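PDB 2QW5: xylose isomerase-like TIM barrel from Anabaena variabilis ATCC 29413, which probably works as a sugar or sugar-phosphate isomerase or epimerase, and binds a zinc ion and D-xylose in the crystal. Local coordinates for residues V213-A218 / K264-P269; N194-L199 / E228-Q233; G276-E281 / K323-E328; P269-Y274 / K327-I332. All coordinates share one frame; numbering follows the deposited sequence. Where two conformers were deposited one is given.

Contact 1: residues V213-A218 / K264-P269. With ZN (zinc ion), chain D.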
loop_
_atom_site.group_PDB
_atom_site.type_symbol
_atom_site.label_atom_id
_atom_site.label_comp_id
_atom_site.label_asym_id
_atom_site.label_seq_id
_atom_site.Cartn_x
_atom_site.Cartn_y
_atom_site.Cartn_z
ATOM N N VAL A 213 -27.706 -18.309 -8.250
ATOM C CA VAL A 213 -26.286 -18.233 -8.597
ATOM C C VAL A 213 -25.997 -18.032 -10.066
ATOM O O VAL A 213 -26.801 -18.374 -10.927
ATOM C CB VAL A 213 -25.527 -19.543 -8.153
ATOM C CG1 VAL A 213 -25.975 -19.991 -6.788
ATOM C CG2 VAL A 213 -25.738 -20.670 -9.100
ATOM N N VAL A 214 -24.820 -17.467 -10.303
ATOM C CA VAL A 214 -24.185 -17.507 -11.606
ATOM C C VAL A 214 -22.951 -18.396 -11.381
ATOM O O VAL A 214 -22.265 -18.246 -10.356
ATOM C CB VAL A 214 -23.770 -16.137 -12.167
ATOM C CG1 VAL A 214 -23.053 -15.260 -11.108
ATOM C CG2 VAL A 214 -22.950 -16.346 -13.431
ATOM N N ILE A 215 -22.713 -19.348 -12.293
ATOM C CA ILE A 215 -21.499 -20.146 -12.306
ATOM C C ILE A 215 -20.666 -19.605 -13.462
ATOM O O ILE A 215 -21.128 -19.634 -14.596
ATOM C CB ILE A 215 -21.748 -21.659 -12.485
ATOM C CG1 ILE A 215 -22.711 -22.208 -11.409
ATOM C CG2 ILE A 215 -20.390 -22.425 -12.433
ATOM C CD1 ILE A 215 -23.090 -23.631 -11.670
ATOM N N ASP A 216 -19.471 -19.105 -13.136
ATOM C CA ASP A 216 -18.481 -18.541 -14.079
ATOM C C ASP A 216 -17.340 -19.565 -14.090
ATOM O O ASP A 216 -16.785 -19.880 -13.012
ATOM C CB ASP A 216 -18.035 -17.191 -13.553
ATOM C CG ASP A 216 -16.850 -16.570 -14.323
ATOM O OD1 ASP A 216 -15.852 -17.257 -14.602
ATOM O OD2 ASP A 216 -16.905 -15.359 -14.564
ATOM N N SER A 217 -16.992 -20.067 -15.279
ATOM C CA SER A 217 -15.972 -21.113 -15.440
ATOM C C SER A 217 -14.580 -20.723 -14.923
ATOM O O SER A 217 -13.888 -21.578 -14.360
ATOM C CB SER A 217 -15.879 -21.552 -16.901
ATOM O OG SER A 217 -15.489 -20.462 -17.756
ATOM N N ALA A 218 -14.178 -19.448 -15.094
ATOM C CA ALA A 218 -12.873 -18.952 -14.570
ATOM C C ALA A 218 -12.802 -19.103 -13.046
ATOM O O ALA A 218 -11.816 -19.648 -12.525
ATOM C CB ALA A 218 -12.638 -17.493 -14.948
ATOM N N LYS A 264 -15.735 -29.561 -21.789
ATOM C CA LYS A 264 -16.603 -30.749 -21.692
ATOM C C LYS A 264 -17.074 -30.961 -20.272
ATOM O O LYS A 264 -18.288 -31.108 -20.027
ATOM C CB LYS A 264 -15.883 -32.007 -22.188
ATOM C CG LYS A 264 -16.740 -33.239 -22.327
ATOM C CD LYS A 264 -15.905 -34.458 -22.705
ATOM C CE LYS A 264 -16.827 -35.660 -22.972
ATOM N NZ LYS A 264 -16.117 -36.883 -23.484
ATOM N N SER A 265 -16.112 -30.963 -19.345
ATOM C CA SER A 265 -16.405 -31.187 -17.914
ATOM C C SER A 265 -17.192 -30.110 -17.229
ATOM O O SER A 265 -17.938 -30.392 -16.278
ATOM C CB SER A 265 -15.110 -31.428 -17.157
ATOM O OG SER A 265 -14.712 -32.737 -17.424
ATOM N N PHE A 266 -17.035 -28.881 -17.708
ATOM C CA PHE A 266 -17.759 -27.727 -17.179
ATOM C C PHE A 266 -19.163 -27.642 -17.792
ATOM O O PHE A 266 -20.132 -27.511 -17.073
ATOM C CB PHE A 266 -16.986 -26.418 -17.435
ATOM C CG PHE A 266 -17.697 -25.209 -16.933
ATOM C CD1 PHE A 266 -17.748 -24.946 -15.556
ATOM C CD2 PHE A 266 -18.371 -24.350 -17.819
ATOM C CE1 PHE A 266 -18.434 -23.829 -15.068
ATOM C CE2 PHE A 266 -19.078 -23.233 -17.346
ATOM C CZ PHE A 266 -19.095 -22.964 -15.953
ATOM N N LEU A 267 -19.268 -27.696 -19.119
ATOM C CA LEU A 267 -20.557 -27.516 -19.776
ATOM C C LEU A 267 -21.503 -28.711 -19.785
ATOM O O LEU A 267 -22.723 -28.500 -19.825
ATOM C CB LEU A 267 -20.396 -27.017 -21.232
ATOM C CG LEU A 267 -19.946 -25.576 -21.523
ATOM C CD1 LEU A 267 -19.857 -25.434 -22.994
ATOM C CD2 LEU A 267 -20.897 -24.543 -20.949
ATOM N N THR A 268 -20.982 -29.927 -19.808
ATOM C CA THR A 268 -21.863 -31.105 -19.891
ATOM C C THR A 268 -22.946 -31.144 -18.793
ATOM O O THR A 268 -24.114 -31.244 -19.131
ATOM C CB THR A 268 -21.078 -32.417 -19.982
ATOM O OG1 THR A 268 -20.344 -32.393 -21.211
ATOM C CG2 THR A 268 -22.027 -33.620 -19.939
ATOM N N PRO A 269 -22.567 -31.022 -17.497
ATOM C CA PRO A 269 -23.618 -31.040 -16.473
ATOM C C PRO A 269 -24.590 -29.860 -16.516
ATOM O O PRO A 269 -25.771 -30.020 -16.162
ATOM C CB PRO A 269 -22.836 -31.083 -15.153
ATOM C CG PRO A 269 -21.461 -30.645 -15.488
ATOM C CD PRO A 269 -21.217 -30.963 -16.911
HETATM ZN ZN ZN D . -17.830 -13.374 -13.896
HETATM O O HOH W 1 -16.274 -12.337 -13.108
#

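Contact 2: residues N194-L199 / E228-Q233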
loop_
_atom_site.group_PDB
_atom_site.type_symbol
_atom_site.label_atom_id
_atom_site.label_comp_id
_atom_site.label_asym_id
_atom_site.label_seq_id
_atom_site.Cartn_x
_atom_site.Cartn_y
_atom_site.Cartn_z
ATOM N N ASN A 194 -15.957 -17.589 -2.291
ATOM C CA ASN A 194 -15.023 -17.978 -3.351
ATOM C C ASN A 194 -15.434 -19.224 -4.138
ATOM O O ASN A 194 -15.192 -19.308 -5.361
ATOM C CB ASN A 194 -13.588 -18.178 -2.818
ATOM C CG ASN A 194 -13.044 -16.972 -2.065
ATOM O OD1 ASN A 194 -12.583 -17.115 -0.927
ATOM N ND2 ASN A 194 -13.142 -15.789 -2.660
ATOM N N LYS A 195 -16.043 -20.181 -3.422
ATOM C CA LYS A 195 -16.472 -21.464 -3.961
ATOM C C LYS A 195 -17.984 -21.619 -3.983
ATOM O O LYS A 195 -18.709 -21.019 -3.186
ATOM C CB LYS A 195 -15.916 -22.595 -3.098
ATOM C CG LYS A 195 -14.448 -22.592 -2.945
ATOM C CD LYS A 195 -13.987 -23.435 -1.768
ATOM C CE LYS A 195 -13.986 -24.892 -2.072
ATOM N NZ LYS A 195 -13.212 -25.575 -0.994
ATOM N N LEU A 196 -18.437 -22.497 -4.870
ATOM C CA LEU A 196 -19.852 -22.803 -5.035
ATOM C C LEU A 196 -20.355 -23.466 -3.740
ATOM O O LEU A 196 -21.520 -23.289 -3.399
ATOM C CB LEU A 196 -20.077 -23.688 -6.294
ATOM C CG LEU A 196 -21.338 -23.676 -7.129
ATOM C CD1 LEU A 196 -21.877 -22.303 -7.401
ATOM C CD2 LEU A 196 -21.025 -24.412 -8.473
ATOM N N SER A 197 -19.482 -24.185 -3.007
ATOM C CA SER A 197 -19.876 -24.795 -1.690
ATOM C C SER A 197 -20.192 -23.702 -0.646
ATOM O O SER A 197 -21.147 -23.830 0.158
ATOM C CB SER A 197 -18.789 -25.752 -1.166
ATOM O OG SER A 197 -17.573 -25.059 -0.927
ATOM N N GLN A 198 -19.399 -22.626 -0.666
ATOM C CA GLN A 198 -19.579 -21.497 0.257
ATOM C C GLN A 198 -20.862 -20.720 -0.072
ATOM O O GLN A 198 -21.555 -20.267 0.833
ATOM C CB GLN A 198 -18.351 -20.559 0.208
ATOM C CG GLN A 198 -17.059 -21.246 0.712
ATOM C CD GLN A 198 -15.779 -20.531 0.382
ATOM O OE1 GLN A 198 -15.726 -19.733 -0.571
ATOM N NE2 GLN A 198 -14.730 -20.785 1.191
ATOM N N LEU A 199 -21.135 -20.501 -1.362
ATOM C CA LEU A 199 -22.385 -19.832 -1.771
ATOM C C LEU A 199 -23.634 -20.704 -1.502
ATOM O O LEU A 199 -24.677 -20.172 -1.133
ATOM C CB LEU A 199 -22.333 -19.416 -3.232
ATOM C CG LEU A 199 -23.507 -18.621 -3.789
ATOM C CD1 LEU A 199 -23.907 -17.448 -2.894
ATOM C CD2 LEU A 199 -23.149 -18.150 -5.202
ATOM N N GLU A 228 -16.333 -33.917 -10.286
ATOM C CA GLU A 228 -17.300 -34.815 -9.614
ATOM C C GLU A 228 -18.163 -34.056 -8.624
ATOM O O GLU A 228 -19.386 -34.170 -8.666
ATOM C CB GLU A 228 -16.654 -36.050 -8.926
ATOM C CG GLU A 228 -15.954 -37.024 -9.847
ATOM C CD GLU A 228 -14.567 -36.568 -10.318
ATOM O OE1 GLU A 228 -13.932 -35.655 -9.706
ATOM O OE2 GLU A 228 -14.100 -37.143 -11.327
ATOM N N ILE A 229 -17.521 -33.291 -7.734
ATOM C CA ILE A 229 -18.228 -32.445 -6.770
ATOM C C ILE A 229 -19.031 -31.361 -7.517
ATOM O O ILE A 229 -20.174 -31.128 -7.199
ATOM C CB ILE A 229 -17.262 -31.847 -5.747
ATOM C CG1 ILE A 229 -16.735 -32.980 -4.846
ATOM C CG2 ILE A 229 -17.936 -30.734 -4.930
ATOM C CD1 ILE A 229 -15.450 -32.640 -4.081
ATOM N N PHE A 230 -18.453 -30.766 -8.559
ATOM C CA PHE A 230 -19.157 -29.763 -9.366
ATOM C C PHE A 230 -20.483 -30.230 -9.997
ATOM O O PHE A 230 -21.482 -29.488 -9.960
ATOM C CB PHE A 230 -18.234 -29.262 -10.458
ATOM C CG PHE A 230 -18.875 -28.272 -11.376
ATOM C CD1 PHE A 230 -19.238 -27.011 -10.898
ATOM C CD2 PHE A 230 -19.079 -28.571 -12.729
ATOM C CE1 PHE A 230 -19.803 -26.068 -11.754
ATOM C CE2 PHE A 230 -19.646 -27.644 -13.571
ATOM C CZ PHE A 230 -20.016 -26.398 -13.084
ATOM N N LYS A 231 -20.477 -31.448 -10.534
ATOM C CA LYS A 231 -21.657 -32.084 -11.101
ATOM C C LYS A 231 -22.785 -32.198 -10.051
ATOM O O LYS A 231 -23.938 -31.922 -10.360
ATOM C CB LYS A 231 -21.281 -33.450 -11.726
ATOM C CG LYS A 231 -22.451 -34.167 -12.432
ATOM C CD LYS A 231 -22.118 -35.509 -13.114
ATOM C CE LYS A 231 -23.438 -36.237 -13.511
ATOM N NZ LYS A 231 -23.272 -37.480 -14.305
ATOM N N THR A 232 -22.452 -32.608 -8.825
ATOM C CA THR A 232 -23.426 -32.687 -7.742
ATOM C C THR A 232 -24.000 -31.297 -7.372
ATOM O O THR A 232 -25.196 -31.164 -7.036
ATOM C CB THR A 232 -22.864 -33.305 -6.436
ATOM O OG1 THR A 232 -21.921 -32.416 -5.811
ATOM C CG2 THR A 232 -22.243 -34.621 -6.676
ATOM N N GLN A 233 -23.127 -30.277 -7.368
ATOM C CA GLN A 233 -23.533 -28.902 -7.072
ATOM C C GLN A 233 -24.454 -28.357 -8.193
ATOM O O GLN A 233 -25.477 -27.720 -7.894
ATOM C CB GLN A 233 -22.296 -28.009 -6.869
ATOM C CG GLN A 233 -21.492 -28.356 -5.636
ATOM C CD GLN A 233 -20.102 -27.690 -5.555
ATOM O OE1 GLN A 233 -19.417 -27.470 -6.571
ATOM N NE2 GLN A 233 -19.667 -27.429 -4.328
HETATM O O HOH W 2 -17.136 -25.675 -4.305
#

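Contact 3: residues G276-E281 / K323-E328. With ZN (zinc ion), chain D.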
loop_
_atom_site.group_PDB
_atom_site.type_symbol
_atom_site.label_atom_id
_atom_site.label_comp_id
_atom_site.label_asym_id
_atom_site.label_seq_id
_atom_site.Cartn_x
_atom_site.Cartn_y
_atom_site.Cartn_z
ATOM N N GLY A 276 -30.850 -21.283 -20.109
ATOM C CA GLY A 276 -30.723 -19.832 -20.209
ATOM C C GLY A 276 -29.578 -19.399 -21.113
ATOM O O GLY A 276 -28.959 -20.218 -21.765
ATOM N N PRO A 277 -29.288 -18.090 -21.151
ATOM C CA PRO A 277 -28.193 -17.588 -21.975
ATOM C C PRO A 277 -26.811 -17.911 -21.388
ATOM O O PRO A 277 -26.687 -17.968 -20.164
ATOM C CB PRO A 277 -28.436 -16.077 -21.974
ATOM C CG PRO A 277 -29.154 -15.804 -20.725
ATOM C CD PRO A 277 -29.993 -17.001 -20.446
ATOM N N ILE A 278 -25.814 -18.116 -22.257
ATOM C CA ILE A 278 -24.413 -18.386 -21.871
ATOM C C ILE A 278 -23.636 -17.121 -22.208
ATOM O O ILE A 278 -23.573 -16.767 -23.361
ATOM C CB ILE A 278 -23.811 -19.583 -22.663
ATOM C CG1 ILE A 278 -24.567 -20.888 -22.384
ATOM C CG2 ILE A 278 -22.327 -19.764 -22.325
ATOM C CD1 ILE A 278 -24.437 -21.382 -20.966
ATOM N N ALA A 279 -23.063 -16.427 -21.199
ATOM C CA ALA A 279 -22.337 -15.165 -21.443
ATOM C C ALA A 279 -20.818 -15.336 -21.546
ATOM O O ALA A 279 -20.224 -15.976 -20.726
ATOM C CB ALA A 279 -22.643 -14.163 -20.399
ATOM N N VAL A 280 -20.230 -14.781 -22.606
ATOM C CA VAL A 280 -18.786 -14.715 -22.781
ATOM C C VAL A 280 -18.337 -13.523 -21.922
ATOM O O VAL A 280 -18.755 -12.406 -22.186
ATOM C CB VAL A 280 -18.409 -14.446 -24.273
ATOM C CG1 VAL A 280 -16.924 -14.031 -24.407
ATOM C CG2 VAL A 280 -18.751 -15.662 -25.115
ATOM N N GLU A 281 -17.528 -13.770 -20.887
ATOM C CA GLU A 281 -17.037 -12.693 -20.028
ATOM C C GLU A 281 -15.510 -12.547 -20.116
ATOM O O GLU A 281 -14.766 -13.266 -19.465
ATOM C CB GLU A 281 -17.474 -12.881 -18.599
ATOM C CG GLU A 281 -17.293 -11.566 -17.808
ATOM C CD GLU A 281 -17.680 -11.697 -16.385
ATOM O OE1 GLU A 281 -17.193 -12.687 -15.784
ATOM O OE2 GLU A 281 -18.417 -10.823 -15.875
ATOM N N LYS A 323 -17.183 -18.296 -31.579
ATOM C CA LYS A 323 -16.870 -19.443 -32.432
ATOM C C LYS A 323 -16.479 -20.659 -31.592
ATOM O O LYS A 323 -17.071 -21.738 -31.755
ATOM C CB LYS A 323 -15.822 -19.087 -33.496
ATOM C CG LYS A 323 -16.372 -18.167 -34.618
ATOM C CD LYS A 323 -15.237 -17.640 -35.514
ATOM C CE LYS A 323 -15.700 -16.764 -36.708
ATOM N NZ LYS A 323 -16.386 -17.483 -37.834
ATOM N N VAL A 324 -15.556 -20.482 -30.648
ATOM C CA VAL A 324 -15.159 -21.597 -29.758
ATOM C C VAL A 324 -16.319 -22.087 -28.886
ATOM O O VAL A 324 -16.511 -23.287 -28.764
ATOM C CB VAL A 324 -13.837 -21.341 -28.934
ATOM C CG1 VAL A 324 -14.022 -20.295 -27.806
ATOM C CG2 VAL A 324 -13.355 -22.656 -28.331
ATOM N N THR A 325 -17.084 -21.165 -28.289
ATOM C CA THR A 325 -18.234 -21.509 -27.425
ATOM C C THR A 325 -19.258 -22.364 -28.191
ATOM O O THR A 325 -19.730 -23.383 -27.679
ATOM C CB THR A 325 -18.914 -20.239 -26.833
ATOM O OG1 THR A 325 -17.932 -19.466 -26.111
ATOM C CG2 THR A 325 -20.105 -20.592 -25.924
ATOM N N ARG A 326 -19.587 -21.949 -29.414
ATOM C CA ARG A 326 -20.522 -22.708 -30.268
ATOM C C ARG A 326 -19.965 -24.072 -30.703
ATOM O O ARG A 326 -20.723 -25.064 -30.699
ATOM C CB ARG A 326 -20.963 -21.892 -31.504
ATOM C CG ARG A 326 -21.863 -20.767 -31.132
ATOM C CD ARG A 326 -22.839 -20.396 -32.212
ATOM N NE ARG A 326 -23.815 -19.382 -31.777
ATOM C CZ ARG A 326 -24.883 -19.602 -30.985
ATOM N NH1 ARG A 326 -25.133 -20.788 -30.395
ATOM N NH2 ARG A 326 -25.686 -18.569 -30.727
ATOM N N LYS A 327 -18.657 -24.123 -31.002
ATOM C CA LYS A 327 -17.974 -25.349 -31.384
ATOM C C LYS A 327 -18.071 -26.361 -30.259
ATOM O O LYS A 327 -18.408 -27.521 -30.470
ATOM C CB LYS A 327 -16.488 -25.106 -31.690
ATOM C CG LYS A 327 -15.866 -26.233 -32.523
ATOM C CD LYS A 327 -14.376 -26.096 -32.889
ATOM C CE LYS A 327 -13.431 -26.785 -31.883
ATOM N NZ LYS A 327 -13.339 -26.088 -30.566
ATOM N N GLU A 328 -17.801 -25.894 -29.053
ATOM C CA GLU A 328 -17.793 -26.743 -27.859
ATOM C C GLU A 328 -19.171 -27.149 -27.395
ATOM O O GLU A 328 -19.354 -28.265 -26.879
ATOM C CB GLU A 328 -17.002 -26.042 -26.753
ATOM C CG GLU A 328 -15.509 -25.874 -27.129
ATOM C CD GLU A 328 -14.747 -27.184 -27.255
ATOM O OE1 GLU A 328 -15.111 -28.192 -26.595
ATOM O OE2 GLU A 328 -13.759 -27.178 -28.017
HETATM ZN ZN ZN D . -17.830 -13.374 -13.896
HETATM O O HOH W 1 -16.274 -12.337 -13.108
#

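Contact 4: residues P269-Y274 / K327-I332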
loop_
_atom_site.group_PDB
_atom_site.type_symbol
_atom_site.label_atom_id
_atom_site.label_comp_id
_atom_site.label_asym_id
_atom_site.label_seq_id
_atom_site.Cartn_x
_atom_site.Cartn_y
_atom_site.Cartn_z
ATOM N N PRO A 269 -22.567 -31.022 -17.497
ATOM C CA PRO A 269 -23.618 -31.040 -16.473
ATOM C C PRO A 269 -24.590 -29.860 -16.516
ATOM O O PRO A 269 -25.771 -30.020 -16.162
ATOM C CB PRO A 269 -22.836 -31.083 -15.153
ATOM C CG PRO A 269 -21.461 -30.645 -15.488
ATOM C CD PRO A 269 -21.217 -30.963 -16.911
ATOM N N ILE A 270 -24.108 -28.701 -16.963
ATOM C CA ILE A 270 -24.907 -27.485 -17.031
ATOM C C ILE A 270 -25.944 -27.561 -18.140
ATOM O O ILE A 270 -27.113 -27.282 -17.895
ATOM C CB ILE A 270 -24.011 -26.220 -17.232
ATOM C CG1 ILE A 270 -23.187 -25.954 -15.948
ATOM C CG2 ILE A 270 -24.863 -24.998 -17.580
ATOM C CD1 ILE A 270 -22.078 -24.902 -16.120
ATOM N N VAL A 271 -25.516 -27.923 -19.354
ATOM C CA VAL A 271 -26.448 -27.989 -20.508
ATOM C C VAL A 271 -27.626 -28.988 -20.278
ATOM O O VAL A 271 -28.698 -28.766 -20.790
ATOM C CB VAL A 271 -25.741 -28.211 -21.882
ATOM C CG1 VAL A 271 -24.739 -27.085 -22.142
ATOM C CG2 VAL A 271 -25.087 -29.551 -21.948
ATOM N N LYS A 272 -27.424 -30.021 -19.460
ATOM C CA LYS A 272 -28.492 -30.939 -19.087
ATOM C C LYS A 272 -29.645 -30.298 -18.339
ATOM O O LYS A 272 -30.765 -30.737 -18.521
ATOM C CB LYS A 272 -27.963 -32.095 -18.223
ATOM C CG LYS A 272 -27.121 -33.080 -19.027
ATOM C CD LYS A 272 -26.392 -34.180 -18.215
ATOM C CE LYS A 272 -25.449 -34.980 -19.170
ATOM N NZ LYS A 272 -24.609 -36.005 -18.490
ATOM N N VAL A 273 -29.375 -29.300 -17.492
ATOM C CA VAL A 273 -30.388 -28.673 -16.622
ATOM C C VAL A 273 -30.628 -27.169 -16.768
ATOM O O VAL A 273 -31.506 -26.644 -16.120
ATOM C CB VAL A 273 -30.037 -28.910 -15.130
ATOM C CG1 VAL A 273 -29.807 -30.414 -14.866
ATOM C CG2 VAL A 273 -28.797 -28.090 -14.707
ATOM N N TYR A 274 -29.849 -26.491 -17.600
ATOM C CA TYR A 274 -29.893 -25.048 -17.760
ATOM C C TYR A 274 -30.174 -24.762 -19.205
ATOM O O TYR A 274 -29.486 -25.300 -20.047
ATOM C CB TYR A 274 -28.521 -24.452 -17.383
ATOM C CG TYR A 274 -28.422 -22.957 -17.577
ATOM C CD1 TYR A 274 -29.034 -22.064 -16.673
ATOM C CD2 TYR A 274 -27.742 -22.424 -18.679
ATOM C CE1 TYR A 274 -28.953 -20.676 -16.869
ATOM C CE2 TYR A 274 -27.663 -21.077 -18.871
ATOM C CZ TYR A 274 -28.267 -20.196 -17.958
ATOM O OH TYR A 274 -28.180 -18.852 -18.185
ATOM N N LYS A 327 -18.657 -24.123 -31.002
ATOM C CA LYS A 327 -17.974 -25.349 -31.384
ATOM C C LYS A 327 -18.071 -26.361 -30.259
ATOM O O LYS A 327 -18.408 -27.521 -30.470
ATOM C CB LYS A 327 -16.488 -25.106 -31.690
ATOM C CG LYS A 327 -15.866 -26.233 -32.523
ATOM C CD LYS A 327 -14.376 -26.096 -32.889
ATOM C CE LYS A 327 -13.431 -26.785 -31.883
ATOM N NZ LYS A 327 -13.339 -26.088 -30.566
ATOM N N GLU A 328 -17.801 -25.894 -29.053
ATOM C CA GLU A 328 -17.793 -26.743 -27.859
ATOM C C GLU A 328 -19.171 -27.149 -27.395
ATOM O O GLU A 328 -19.354 -28.265 -26.879
ATOM C CB GLU A 328 -17.002 -26.042 -26.753
ATOM C CG GLU A 328 -15.509 -25.874 -27.129
ATOM C CD GLU A 328 -14.747 -27.184 -27.255
ATOM O OE1 GLU A 328 -15.111 -28.192 -26.595
ATOM O OE2 GLU A 328 -13.759 -27.178 -28.017
ATOM N N LEU A 329 -20.116 -26.231 -27.529
ATOM C CA LEU A 329 -21.526 -26.537 -27.283
ATOM C C LEU A 329 -22.003 -27.579 -28.302
ATOM O O LEU A 329 -22.651 -28.535 -27.915
ATOM C CB LEU A 329 -22.424 -25.306 -27.324
ATOM C CG LEU A 329 -22.372 -24.397 -26.101
ATOM C CD1 LEU A 329 -23.000 -23.049 -26.479
ATOM C CD2 LEU A 329 -23.012 -25.038 -24.838
ATOM N N LYS A 330 -21.646 -27.415 -29.574
ATOM C CA LYS A 330 -22.003 -28.402 -30.615
ATOM C C LYS A 330 -21.483 -29.809 -30.290
ATOM O O LYS A 330 -22.202 -30.771 -30.521
ATOM C CB LYS A 330 -21.527 -27.954 -31.998
ATOM C CG LYS A 330 -22.036 -28.797 -33.150
ATOM C CD LYS A 330 -21.565 -28.229 -34.478
ATOM C CE LYS A 330 -21.954 -29.135 -35.647
ATOM N NZ LYS A 330 -23.426 -29.223 -35.765
ATOM N N LYS A 331 -20.268 -29.920 -29.745
ATOM C CA LYS A 331 -19.686 -31.205 -29.344
ATOM C C LYS A 331 -20.471 -31.921 -28.260
ATOM O O LYS A 331 -20.500 -33.138 -28.252
ATOM C CB LYS A 331 -18.251 -31.062 -28.835
ATOM C CG LYS A 331 -17.233 -30.706 -29.875
ATOM C CD LYS A 331 -15.864 -30.610 -29.239
ATOM C CE LYS A 331 -14.858 -29.973 -30.151
ATOM N NZ LYS A 331 -13.588 -29.739 -29.421
ATOM N N ILE A 332 -21.084 -31.172 -27.354
ATOM C CA ILE A 332 -21.872 -31.738 -26.258
ATOM C C ILE A 332 -23.231 -32.264 -26.752
ATOM O O ILE A 332 -23.724 -33.247 -26.206
ATOM C CB ILE A 332 -22.026 -30.706 -25.107
ATOM C CG1 ILE A 332 -20.648 -30.423 -24.505
ATOM C CG2 ILE A 332 -22.963 -31.205 -23.977
ATOM C CD1 ILE A 332 -20.662 -29.267 -23.644
#

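Contact 1: residues V213-A218 / K264-P269
Just behind the zinc site of this TIM barrel, Ile215, near the C-terminal end of strand 211-216, and Ser217, the first residue of helix 217-223, pack on Phe266 of the outer helix 263-273. Ser217 comes over the ring: its CB lies almost squarely above the centre of one face, 3.6 Å from the centroid of Phe266 and only 12° off the ring normal, a CH-pi contact. Ile215 instead approaches at the edge, CG2 standing 3.6 Å from Phe266 CE1 near the plane of the ring. Phe266 reaches the strand because its CG is anti to the backbone N (chi1 179°), and its ring also meets that of Phe230 at a shallow angle. Were an alanine here, Ser217 CB would probably lose the face it rests on and Ile215 CG2 the edge beside it, opening a gap between strand and helix. Between these two residues Asp216 turns the other way and binds zinc through OD2 at 2.3 Å; Glu183, Gln247, Glu281 and a water complete the site. Asp216 is also the N-cap of the helix that follows, OD1 accepting a weak bond from Ala218 N at 2.8 Å. Ser217 OG is hydrogen-bonded to Ser249 O.

Contact 2: residues N194-L199 / E228-Q233
Phe230 and Gln233 of helix 227-240 face the first turn of helix 196-203, Leu196 and Ser197, in the outer helical layer of the TIM barrel. Phe230 comes first along the helix and offers the edge of its ring: CE1 lies 3.9 Å from Leu196 CD2, near the ring plane, while Trp260 of the second subunit meets the same ring edge-to-face. One turn on, Gln233 has CG anti to its carbonyl carbon (chi1 -67°) and an extended chain beyond, which carries the amide to the start of the neighbouring helix. There its two ends part company. OE1 rests against hydrocarbon, 3.8 Å from Leu196 CB, whereas NE2 lies near Ser197 and donates to water 2 at 3.1 Å. With a leucine in its place, water 2 would probably lose one of its two protein donors and the bridge between the helices would be broken. The other donor is backbone: Ser197 N gives its hydrogen to the same water, again at 3.1 Å.

Contact 3: residues G276-E281 / K323-E328
Strand 278-280 passes helix 314-332 with Val280 and Thr325 nearest in backbone, their CA atoms 8.2 Å apart. This is the eighth strand of the TIM barrel packed against the last helix of the chain. Val280 CG2 lies 4.0 Å from Thr325 OG1, the two side chains crossing at a slant. That hydroxyl is not left without a partner: with OG1 beside its own backbone N (chi1 -56°), Thr325 hydrogen-bonds back to Ala321 O one turn earlier. Its methyl CG2 lies 4.3 Å from Ile278 CG2, a contact less certain because that isoleucine has two conformers. Beyond the strand, Glu281 sends an extended side chain to the zinc, which OE1 binds at 2.1 Å. On the helix, Lys327 NZ makes a salt bridge of 2.8 Å to Glu328 OE2, met on the anti side but 29° out of the carboxylate plane. With no hydrogen bond or ion pair between the two segments, the contact is loose van der Waals packing, and the threonine takes part with its hydroxyl already bonded inside its own helix.

Contact 4: residues P269-Y274 / K327-I332
No ring or amide enters the seam where Val271 meets Leu329 and Ile332; the flat group beside it is the carboxylate of Glu328, whose OE2 is approached from a single face by two lysines. Lys331 NZ, one turn along the helix, stands above the carboxylate plane, 36° out of it, and closes a salt bridge of 2.9 Å; Lys327 NZ completes the network. The seam itself is purely aliphatic and centres on one valine. Val271 CG1 lies 3.8 Å from Leu329 CD2, and CG2 presses on Ile332 CG2 at 3.4 Å, tighter than an ordinary methyl contact. With chi1 at -58°, CG2 of the valine sits between its backbone N and carbonyl carbon, and the two methyls are spread to touch one partner each. In the TIM barrel this joins the outer helices 263-273 and 314-332, the segments of both that lie near their C-terminal ends, away from the zinc and sugar. Leu267, a turn earlier on the first helix, also packs on Leu329 and Ile332. Just before the valine, Ile270 O accepts from Val273 N and, at 2.9 Å, from Tyr274 N, and Tyr274 OH is hydrogen-bonded to Pro277 O.

Contacts 1, 2 and 3 are buried, whereas contact 4 lies at the surface. Contacts 1 and 3 each pair a barrel strand with an outer helix, and each carries a zinc ligand at the strand's end: Asp216 OD2 and Glu281 OE1 approach to 3.0 Å at the shared metal. Contacts 2 and 4 pair helix with helix, the former bridged by a water, the latter wholly aliphatic. Helix 263-273 serves contacts 1 and 4, which share Pro269; helix 314-332 serves contacts 3 and 4. Phe230 ties contact 2 to contact 1 by packing on Ile215, and to contact 4 through Ile270. Contacts 2 and 3 do not touch, their centres about 21 Å apart.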